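Local coordinates for uricase (Bacillus fastidiosus, PDB 4R99), which catalyses the oxidation of urate by molecular oxygen, the first step on the route from urate to (S)-allantoin in purine breakdown, at residues V12-T17 / F41-K46; T147-R152 / V159-S164. One frame throughout, in Å; residues are numbered along the deposited sequence.

Contact 1: V12-T17 / F41-K46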
loop_
_atom_site.group_PDB
_atom_site.type_symbol
_atom_site.label_atom_id
_atom_site.label_comp_id
_atom_site.label_asym_id
_atom_site.label_seq_id
_atom_site.Cartn_x
_atom_site.Cartn_y
_atom_site.Cartn_z
ATOM N N VAL D 12 5.598 -10.706 13.547
ATOM C CA VAL D 12 5.660 -12.108 13.936
ATOM C C VAL D 12 4.332 -12.792 13.634
ATOM O O VAL D 12 3.436 -12.854 14.480
ATOM C CB VAL D 12 6.007 -12.264 15.429
ATOM C CG1 VAL D 12 6.189 -13.733 15.785
ATOM C CG2 VAL D 12 7.269 -11.480 15.753
ATOM N N TYR D 13 4.207 -13.288 12.409
ATOM C CA TYR D 13 3.006 -13.993 11.997
ATOM C C TYR D 13 2.954 -15.375 12.642
ATOM O O TYR D 13 3.871 -16.181 12.478
ATOM C CB TYR D 13 2.931 -14.089 10.471
ATOM C CG TYR D 13 2.687 -12.759 9.789
ATOM C CD1 TYR D 13 1.403 -12.250 9.648
ATOM C CD2 TYR D 13 3.746 -12.009 9.293
ATOM C CE1 TYR D 13 1.179 -11.035 9.026
ATOM C CE2 TYR D 13 3.532 -10.793 8.670
ATOM C CZ TYR D 13 2.246 -10.310 8.539
ATOM O OH TYR D 13 2.031 -9.099 7.919
ATOM N N VAL D 14 1.892 -15.640 13.392
ATOM C CA VAL D 14 1.727 -16.937 14.040
ATOM C C VAL D 14 0.315 -17.435 13.736
ATOM O O VAL D 14 -0.680 -16.775 14.043
ATOM C CB VAL D 14 2.006 -16.887 15.569
ATOM C CG1 VAL D 14 3.459 -16.527 15.827
ATOM C CG2 VAL D 14 1.108 -15.902 16.273
ATOM N N PHE D 15 0.242 -18.572 13.054
ATOM C CA PHE D 15 -1.036 -19.140 12.654
ATOM C C PHE D 15 -1.232 -20.493 13.321
ATOM O O PHE D 15 -0.720 -21.510 12.856
ATOM C CB PHE D 15 -1.112 -19.293 11.132
ATOM C CG PHE D 15 -0.682 -18.069 10.367
ATOM C CD1 PHE D 15 -1.220 -16.825 10.655
ATOM C CD2 PHE D 15 0.257 -18.168 9.355
ATOM C CE1 PHE D 15 -0.827 -15.699 9.946
ATOM C CE2 PHE D 15 0.658 -17.050 8.643
ATOM C CZ PHE D 15 0.114 -15.812 8.939
ATOM N N ARG D 16 -1.969 -20.489 14.424
ATOM C CA ARG D 16 -2.300 -21.714 15.138
ATOM C C ARG D 16 -3.587 -22.310 14.580
ATOM O O ARG D 16 -4.581 -21.602 14.401
ATOM C CB ARG D 16 -2.460 -21.416 16.631
ATOM C CG ARG D 16 -3.244 -22.457 17.416
ATOM C CD ARG D 16 -2.419 -23.703 17.695
ATOM N NE ARG D 16 -3.207 -24.720 18.384
ATOM C CZ ARG D 16 -3.332 -24.806 19.706
ATOM N NH1 ARG D 16 -2.711 -23.941 20.494
ATOM N NH2 ARG D 16 -4.076 -25.765 20.240
ATOM N N THR D 17 -3.571 -23.606 14.288
ATOM C CA THR D 17 -4.779 -24.278 13.823
ATOM C C THR D 17 -5.454 -25.057 14.945
ATOM O O THR D 17 -4.788 -25.576 15.841
ATOM C CB THR D 17 -4.512 -25.206 12.619
ATOM O OG1 THR D 17 -3.482 -26.146 12.945
ATOM C CG2 THR D 17 -4.089 -24.388 11.405
ATOM N N PHE D 41 -6.474 -19.633 14.373
ATOM C CA PHE D 41 -6.289 -18.645 15.426
ATOM C C PHE D 41 -4.998 -17.916 15.082
ATOM O O PHE D 41 -3.930 -18.252 15.592
ATOM C CB PHE D 41 -6.169 -19.363 16.773
ATOM C CG PHE D 41 -6.094 -18.447 17.963
ATOM C CD1 PHE D 41 -7.244 -17.889 18.497
ATOM C CD2 PHE D 41 -4.875 -18.162 18.561
ATOM C CE1 PHE D 41 -7.182 -17.053 19.600
ATOM C CE2 PHE D 41 -4.804 -17.326 19.660
ATOM C CZ PHE D 41 -5.959 -16.770 20.182
ATOM N N GLY D 42 -5.100 -16.927 14.198
ATOM C CA GLY D 42 -3.928 -16.321 13.589
ATOM C C GLY D 42 -3.788 -14.837 13.865
ATOM O O GLY D 42 -4.783 -14.136 14.066
ATOM N N MET D 43 -2.549 -14.354 13.880
ATOM C CA MET D 43 -2.293 -12.957 14.209
ATOM C C MET D 43 -0.944 -12.464 13.702
ATOM O O MET D 43 -0.058 -13.252 13.371
ATOM C CB MET D 43 -2.355 -12.765 15.724
ATOM C CG MET D 43 -1.128 -13.297 16.432
ATOM S SD MET D 43 -1.334 -13.581 18.196
ATOM C CE MET D 43 -2.372 -15.043 18.179
ATOM N N ASN D 44 -0.812 -11.146 13.637
ATOM C CA ASN D 44 0.470 -10.494 13.433
ATOM C C ASN D 44 0.866 -9.892 14.773
ATOM O O ASN D 44 0.283 -8.899 15.209
ATOM C CB ASN D 44 0.330 -9.400 12.372
ATOM C CG ASN D 44 1.647 -8.711 12.056
ATOM O OD1 ASN D 44 2.610 -8.796 12.816
ATOM N ND2 ASN D 44 1.686 -8.011 10.929
ATOM N N ALA D 45 1.843 -10.504 15.433
ATOM C CA ALA D 45 2.227 -10.076 16.772
ATOM C C ALA D 45 3.491 -9.218 16.763
ATOM O O ALA D 45 4.350 -9.365 15.891
ATOM C CB ALA D 45 2.418 -11.285 17.682
ATOM N N LYS D 46 3.609 -8.329 17.744
ATOM C CA LYS D 46 4.810 -7.516 17.888
ATOM C C LYS D 46 5.201 -7.476 19.353
ATOM O O LYS D 46 4.428 -7.044 20.202
ATOM C CB LYS D 46 4.575 -6.124 17.306
ATOM C CG LYS D 46 5.784 -5.214 17.395
ATOM C CD LYS D 46 5.636 -4.007 16.483
ATOM C CE LYS D 46 4.430 -3.170 16.849
ATOM N NZ LYS D 46 4.281 -2.014 15.918
#
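F41 opens an antiparallel pairing with R16 in the large sheet of the uricase (T-fold) domain: two backbone hydrogen bonds join them, the shorter from F41 N to R16 O at 2.7 Å. The CB of R16 lies at the edge of the F41 ring, while the guanidinium turns from the strand pair: its NE bonds T17 O and NH1 reaches the carbonyls of A80 and Y83. G42, in a non-hydrogen-bonded pair with F15, brings its CA to the edge of the F15 ring, 4.0 Å from F15 CD1 and near the ring plane. F15 and R16 also pair with a strand of the second subunit, continuing the sheet across the interface. M43 bonds V14 in both directions, and its carbonyl also receives the CA-H of Y13. V14 CG2 and M43 CG are tight at 3.4 Å: a V14 chi1 of -64° turns CG1 anti to the carbonyl carbon and leaves CG2 between N and carbonyl carbon, the place M43 CG (chi1 75°) takes on its own residue. Helices 69-82 and 88-102 cover this face. On the other face the N44 amide crosses one face of the Y13 ring obliquely, planes 38° apart, its CG 3.8 Å from the ring plane and offset toward the rim. The nearby phenol oxygen is poorly angled for a bond with ND2, which is instead hydrogen-bonded to D11. Replacing Y13 by an alanine would probably leave the N44 amide without its aromatic cover and open a gap beside P294 of the third subunit, which packs on Y13. A45 closes the run by exchanging two backbone hydrogen bonds with V12, whose CB lies 4.3 Å from A45 CB.

Contact 2: T147-R152 / V159-S164; sequences TVEVAR and VVEQAS
E149 and V160 share the central bond of a classic beta bulge in the hairpin of strands 143-152 and 157-173: V160 N reaches E149 O at 2.9 Å, nearly in line with the carbonyl (C=O...N angle 161°). E161 N approaches the same oxygen, but only weakly at 3.4 Å, so V160 and E161 together face the single residue E149. In return E149 N bonds E161 O at 2.8 Å. Farther from the bulge T147 and A163 exchange two backbone bonds, the shorter from A163 N to T147 O, while Q162 CA-H adds a contact to T147 O. The E149 and E161 side chains, both extended, lie on one face with their carboxylate planes 36° apart and E149 OE1 4.1 Å from E161 OE1. This pairing of like charges is probably relieved by R110, whose NH1 makes salt bridges to both OE1 atoms; E149 OE2 has a second cation in K50. V160 lies across the aliphatic part of E149: with CG1 anti to the carbonyl carbon (chi1 -64°), its CG2 falls between backbone N and carbonyl carbon and comes to 3.9 Å from E149 CG, and CG1 meets A151 CB. On the face carrying V148 and V150 the packing is apolar and turned to helix 88-102, where V148 touches L92, and V150 touches C96 and L100. Here V159 joins the two valines through one branch: its CG2 crosses to V150 CG2 at 4.0 Å and lies 4.3 Å from V148 CG1.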
loop_
_atom_site.group_PDB
_atom_site.type_symbol
_atom_site.label_atom_id
_atom_site.label_comp_id
_atom_site.label_asym_id
_atom_site.label_seq_id
_atom_site.Cartn_x
_atom_site.Cartn_y
_atom_site.Cartn_z
ATOM N N THR D 147 -3.486 -5.457 23.004
ATOM C CA THR D 147 -2.169 -5.134 23.525
ATOM C C THR D 147 -2.154 -5.509 24.992
ATOM O O THR D 147 -3.067 -5.162 25.738
ATOM C CB THR D 147 -1.854 -3.632 23.382
ATOM O OG1 THR D 147 -1.754 -3.293 21.994
ATOM C CG2 THR D 147 -0.543 -3.284 24.079
ATOM N N VAL D 148 -1.124 -6.234 25.401
ATOM C CA VAL D 148 -0.939 -6.560 26.804
ATOM C C VAL D 148 0.497 -6.273 27.186
ATOM O O VAL D 148 1.425 -6.717 26.511
ATOM C CB VAL D 148 -1.262 -8.041 27.103
ATOM C CG1 VAL D 148 -0.901 -8.386 28.539
ATOM C CG2 VAL D 148 -2.733 -8.339 26.834
ATOM N N GLU D 149 0.686 -5.494 28.244
ATOM C CA GLU D 149 2.018 -5.316 28.792
ATOM C C GLU D 149 2.052 -5.792 30.235
ATOM O O GLU D 149 1.217 -5.397 31.046
ATOM C CB GLU D 149 2.475 -3.864 28.683
ATOM C CG GLU D 149 3.929 -3.653 29.072
ATOM C CD GLU D 149 4.444 -2.285 28.681
ATOM O OE1 GLU D 149 3.867 -1.677 27.755
ATOM O OE2 GLU D 149 5.427 -1.818 29.295
ATOM N N VAL D 150 3.024 -6.643 30.545
ATOM C CA VAL D 150 3.156 -7.192 31.885
ATOM C C VAL D 150 4.505 -6.796 32.468
ATOM O O VAL D 150 5.540 -6.982 31.836
ATOM C CB VAL D 150 3.014 -8.730 31.884
ATOM C CG1 VAL D 150 3.193 -9.289 33.289
ATOM C CG2 VAL D 150 1.664 -9.140 31.320
ATOM N N ALA D 151 4.479 -6.242 33.673
ATOM C CA ALA D 151 5.687 -5.805 34.365
ATOM C C ALA D 151 5.822 -6.516 35.707
ATOM O O ALA D 151 4.842 -7.033 36.245
ATOM C CB ALA D 151 5.666 -4.300 34.566
ATOM N N ARG D 152 7.038 -6.553 36.242
ATOM C CA ARG D 152 7.268 -7.180 37.539
ATOM C C ARG D 152 6.710 -6.337 38.676
ATOM O O ARG D 152 6.698 -5.106 38.615
ATOM C CB ARG D 152 8.757 -7.437 37.764
ATOM C CG ARG D 152 9.325 -8.505 36.856
ATOM C CD ARG D 152 10.729 -8.903 37.271
ATOM N NE ARG D 152 11.397 -9.626 36.196
ATOM C CZ ARG D 152 11.186 -10.906 35.912
ATOM N NH1 ARG D 152 10.327 -11.619 36.630
ATOM N NH2 ARG D 152 11.837 -11.475 34.906
ATOM N N VAL D 159 -0.420 -7.159 34.924
ATOM C CA VAL D 159 -0.742 -6.454 33.693
ATOM C C VAL D 159 -0.804 -4.960 34.006
ATOM O O VAL D 159 -1.590 -4.527 34.851
ATOM C CB VAL D 159 -2.086 -6.918 33.109
ATOM C CG1 VAL D 159 -2.464 -6.065 31.904
ATOM C CG2 VAL D 159 -2.022 -8.388 32.729
ATOM N N VAL D 160 0.045 -4.177 33.344
ATOM C CA VAL D 160 0.105 -2.732 33.567
ATOM C C VAL D 160 -0.571 -1.970 32.430
ATOM O O VAL D 160 -0.885 -0.788 32.563
ATOM C CB VAL D 160 1.554 -2.237 33.742
ATOM C CG1 VAL D 160 2.174 -2.845 34.991
ATOM C CG2 VAL D 160 2.382 -2.566 32.508
ATOM N N GLU D 161 -0.785 -2.657 31.312
ATOM C CA GLU D 161 -1.606 -2.128 30.226
ATOM C C GLU D 161 -2.313 -3.257 29.502
ATOM O O GLU D 161 -1.709 -4.276 29.171
ATOM C CB GLU D 161 -0.781 -1.302 29.235
ATOM C CG GLU D 161 -1.643 -0.581 28.205
ATOM C CD GLU D 161 -0.833 0.161 27.161
ATOM O OE1 GLU D 161 0.349 0.468 27.422
ATOM O OE2 GLU D 161 -1.385 0.434 26.075
ATOM N N GLN D 162 -3.601 -3.063 29.256
ATOM C CA GLN D 162 -4.387 -4.034 28.521
ATOM C C GLN D 162 -5.389 -3.317 27.633
ATOM O O GLN D 162 -6.187 -2.512 28.109
ATOM C CB GLN D 162 -5.119 -4.966 29.492
ATOM C CG GLN D 162 -5.896 -6.094 28.829
ATOM C CD GLN D 162 -6.701 -6.904 29.829
ATOM O OE1 GLN D 162 -7.711 -6.437 30.353
ATOM N NE2 GLN D 162 -6.248 -8.123 30.108
ATOM N N ALA D 163 -5.341 -3.602 26.338
ATOM C CA ALA D 163 -6.288 -3.010 25.407
ATOM C C ALA D 163 -6.903 -4.081 24.517
ATOM O O ALA D 163 -6.249 -5.061 24.158
ATOM C CB ALA D 163 -5.612 -1.936 24.569
ATOM N N SER D 164 -8.173 -3.892 24.182
ATOM C CA SER D 164 -8.891 -4.791 23.296
ATOM C C SER D 164 -9.622 -3.933 22.288
ATOM O O SER D 164 -10.095 -2.852 22.627
ATOM C CB SER D 164 -9.912 -5.615 24.083
ATOM O OG SER D 164 -9.307 -6.300 25.164
#

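Overall arrangement
Both contacts are antiparallel pairings in the same large sheet, with centres about 19 Å apart and nearest atoms about 7 Å apart, so they do not touch; strand 108-125 lies between, bonding to strand 40-50 and strand 143-152. Helix 88-102 packs on both. Contact 1 is the more buried and joins segments separated by 23 residues, beside two neighbouring subunits. Contact 2 is partly buried, closes a local hairpin, and touches no other chain of the assembly. Its register slips at a bulge and its polar face carries carboxylates answered by basic residues outside the two segments, whereas contact 1 keeps an unbroken register and relies more on aromatic and apolar packing.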